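Local coordinates for uncharacterized protein (Gallus gallus, PDB 3WXB) that probably reduces carbonyl compounds with NADPH as an NAD(P)H-dependent carbonyl reductase of the short-chain dehydrogenase/reductase family, at residues 156-161 / 170-175. Numbering follows the deposited sequence.
Sequences KKAAQE and SKAAII
Ala158, in the last turns of helix 130-160, directs its methyl at the residues leading into strand 173-177: CB lies 3.5 Å from Lys171 O and 4.3 Å from Ala172 CB. Ala159 continues the contact one residue on. Here the Ala172 methyl, pointing at the helix, rests 3.9 Å from Ala159 N and 4.1 Å from Ala159 CB; with the Ala158 approach it touches both alanines, and the CA atoms of Ala159 and Ala172 come within 5.3 Å. The Lys171 chain reaches across the helix toward the Ala159 carbonyl; with CG anti to the backbone N (chi1 170°) and every later torsion extended, it carries CE to 3.6 Å from Ala159 O. No direct hydrogen bond joins the two segments. Instead, one water donates to Ala159 O (3.1 Å) and accepts from Lys171 NZ (2.9 Å), while NZ also bonds Gly166 O in the connecting loop. This is the helix-to-strand connection of the beta-alpha-beta crossover from strand 112-115 through helix 130-160 to strand 173-177 in the Rossmann fold, away from the NADPH site. Small methyls let helix and strand entry approach closely, while the ammonium group, gathering carbonyl and water oxygens, probably offsets part of the negative end of the helix dipole.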
ATOM      1  N   LYS A 156      18.830 -13.853  -9.403  1.00 25.10           N
ATOM      2  CA  LYS A 156      19.267 -15.074  -8.767  1.00 30.68           C
ATOM      3  C   LYS A 156      20.565 -15.561  -9.363  1.00 31.83           C
ATOM      4  O   LYS A 156      21.374 -16.147  -8.653  1.00 30.37           O
ATOM      5  CB  LYS A 156      18.261 -16.175  -8.987  1.00 31.09           C
ATOM      6  CG  LYS A 156      17.038 -16.129  -8.087  1.00 33.63           C
ATOM      7  CD  LYS A 156      16.206 -17.394  -8.428  1.00 36.86           C
ATOM      8  CE  LYS A 156      14.901 -17.393  -7.686  1.00 42.21           C
ATOM      9  NZ  LYS A 156      14.153 -18.622  -8.095  1.00 50.88           N
ATOM     10  N   LYS A 157      20.708 -15.409 -10.680  1.00 32.13           N
ATOM     11  CA  LYS A 157      21.968 -15.740 -11.354  1.00 35.21           C
ATOM     12  C   LYS A 157      23.118 -14.863 -10.839  1.00 32.56           C
ATOM     13  O   LYS A 157      24.245 -15.387 -10.572  1.00 34.53           O
ATOM     14  CB  LYS A 157      21.866 -15.648 -12.905  1.00 39.23           C
ATOM     15  CG  LYS A 157      23.184 -16.192 -13.626  1.00 39.59           C
ATOM     16  CD  LYS A 157      23.005 -17.685 -14.063  1.00 51.80           C
ATOM     17  CE  LYS A 157      22.464 -17.826 -15.567  1.00 52.94           C
ATOM     18  NZ  LYS A 157      21.201 -17.010 -15.962  1.00 58.95           N
ATOM     19  N   ALA A 158      22.854 -13.565 -10.655  1.00 26.71           N
ATOM     20  CA  ALA A 158      23.864 -12.692 -10.052  1.00 29.50           C
ATOM     21  C   ALA A 158      24.263 -13.122  -8.622  1.00 32.53           C
ATOM     22  O   ALA A 158      25.437 -13.009  -8.258  1.00 33.92           O
ATOM     23  CB  ALA A 158      23.468 -11.203 -10.092  1.00 27.79           C
ATOM     24  N   ALA A 159      23.287 -13.567  -7.835  1.00 28.64           N
ATOM     25  CA  ALA A 159      23.506 -14.025  -6.463  1.00 31.64           C
ATOM     26  C   ALA A 159      24.371 -15.287  -6.495  1.00 35.34           C
ATOM     27  O   ALA A 159      25.295 -15.413  -5.720  1.00 36.51           O
ATOM     28  CB  ALA A 159      22.166 -14.350  -5.780  1.00 27.83           C
ATOM     29  N   GLN A 160      24.055 -16.191  -7.399  1.00 33.01           N
ATOM     30  CA  GLN A 160      24.798 -17.414  -7.605  1.00 37.28           C
ATOM     31  C   GLN A 160      26.235 -17.208  -8.060  1.00 38.30           C
ATOM     32  O   GLN A 160      27.071 -18.031  -7.842  1.00 34.68           O
ATOM     33  CB  GLN A 160      24.091 -18.247  -8.629  1.00 40.68           C
ATOM     34  CG  GLN A 160      23.067 -19.061  -8.053  1.00 46.43           C
ATOM     35  CD  GLN A 160      22.063 -19.468  -9.049  1.00 54.20           C
ATOM     36  OE1 GLN A 160      22.264 -19.345 -10.236  1.00 58.10           O
ATOM     37  NE2 GLN A 160      20.960 -19.944  -8.579  1.00 58.75           N
ATOM     38  N   GLU A 161      26.475 -16.101  -8.709  1.00 30.83           N
ATOM     39  CA  GLU A 161      27.800 -15.704  -9.158  1.00 37.08           C
ATOM     40  C   GLU A 161      28.718 -15.282  -8.019  1.00 38.33           C
ATOM     41  O   GLU A 161      29.921 -15.245  -8.200  1.00 39.06           O
ATOM     42  CB  GLU A 161      27.756 -14.579 -10.232  1.00 36.04           C
ATOM     43  CG  GLU A 161      27.390 -15.058 -11.629  1.00 37.11           C
ATOM     44  CD  GLU A 161      26.862 -13.928 -12.555  1.00 39.05           C
ATOM     45  OE1 GLU A 161      26.839 -12.732 -12.182  1.00 40.46           O
ATOM     46  OE2 GLU A 161      26.470 -14.249 -13.700  1.00 42.79           O
ATOM     47  N   SER A 170      25.920  -4.685  -4.467  1.00 30.99           N
ATOM     48  CA  SER A 170      26.907  -5.015  -5.509  1.00 31.53           C
ATOM     49  C   SER A 170      26.657  -6.459  -5.960  1.00 31.76           C
ATOM     50  O   SER A 170      27.021  -6.836  -7.070  1.00 39.95           O
ATOM     51  CB  SER A 170      28.358  -4.857  -5.007  1.00 31.66           C
ATOM     52  OG  SER A 170      28.726  -3.485  -4.855  1.00 34.46           O
ATOM     53  N   LYS A 171      26.011  -7.255  -5.128  1.00 29.44           N
ATOM     54  CA  LYS A 171      25.755  -8.673  -5.429  1.00 28.09           C
ATOM     55  C   LYS A 171      24.424  -8.903  -6.225  1.00 29.16           C
ATOM     56  O   LYS A 171      24.428  -9.184  -7.433  1.00 28.29           O
ATOM     57  CB  LYS A 171      25.844  -9.475  -4.129  1.00 28.87           C
ATOM     58  CG  LYS A 171      25.372 -10.981  -4.200  1.00 31.44           C
ATOM     59  CD  LYS A 171      25.522 -11.692  -2.844  1.00 32.63           C
ATOM     60  CE  LYS A 171      25.078 -13.127  -2.997  1.00 31.45           C
ATOM     61  NZ  LYS A 171      25.361 -13.957  -1.784  1.00 33.44           N
ATOM     62  N   ALA A 172      23.272  -8.796  -5.559  1.00 29.52           N
ATOM     63  CA  ALA A 172      21.995  -8.927  -6.258  1.00 25.28           C
ATOM     64  C   ALA A 172      21.019  -8.166  -5.397  1.00 26.71           C
ATOM     65  O   ALA A 172      20.852  -8.524  -4.220  1.00 25.64           O
ATOM     66  CB  ALA A 172      21.562 -10.383  -6.342  1.00 26.83           C
ATOM     67  N   ALA A 173      20.400  -7.125  -5.946  1.00 24.85           N
ATOM     68  CA  ALA A 173      19.531  -6.218  -5.129  1.00 24.84           C
ATOM     69  C   ALA A 173      18.322  -5.701  -5.952  1.00 25.26           C
ATOM     70  O   ALA A 173      18.474  -5.457  -7.142  1.00 25.08           O
ATOM     71  CB  ALA A 173      20.317  -4.996  -4.632  1.00 21.55           C
ATOM     72  N   ILE A 174      17.199  -5.496  -5.300  1.00 26.08           N
ATOM     73  CA  ILE A 174      16.061  -4.780  -5.820  1.00 23.20           C
ATOM     74  C   ILE A 174      15.920  -3.504  -5.007  1.00 23.31           C
ATOM     75  O   ILE A 174      15.848  -3.535  -3.823  1.00 22.64           O
ATOM     76  CB  ILE A 174      14.772  -5.617  -5.726  1.00 24.30           C
ATOM     77  CG1 ILE A 174      14.854  -6.855  -6.599  1.00 25.53           C
ATOM     78  CG2 ILE A 174      13.567  -4.787  -6.067  1.00 21.84           C
ATOM     79  CD1 ILE A 174      13.960  -7.919  -6.210  1.00 25.07           C
ATOM     80  N   ILE A 175      15.914  -2.394  -5.686  1.00 21.29           N
ATOM     81  CA  ILE A 175      15.772  -1.123  -5.088  1.00 24.01           C
ATOM     82  C   ILE A 175      14.405  -0.542  -5.497  1.00 25.06           C
ATOM     83  O   ILE A 175      14.168  -0.309  -6.630  1.00 25.55           O
ATOM     84  CB  ILE A 175      16.877  -0.148  -5.538  1.00 23.59           C
ATOM     85  CG1 ILE A 175      18.246  -0.792  -5.452  1.00 28.99           C
ATOM     86  CG2 ILE A 175      16.805   1.150  -4.801  1.00 23.78           C
ATOM     87  CD1 ILE A 175      18.441  -1.560  -4.186  1.00 29.05           C
TER
HETATM   88  O   HOH W   1      24.200 -16.343  -2.931  1.00 39.87           O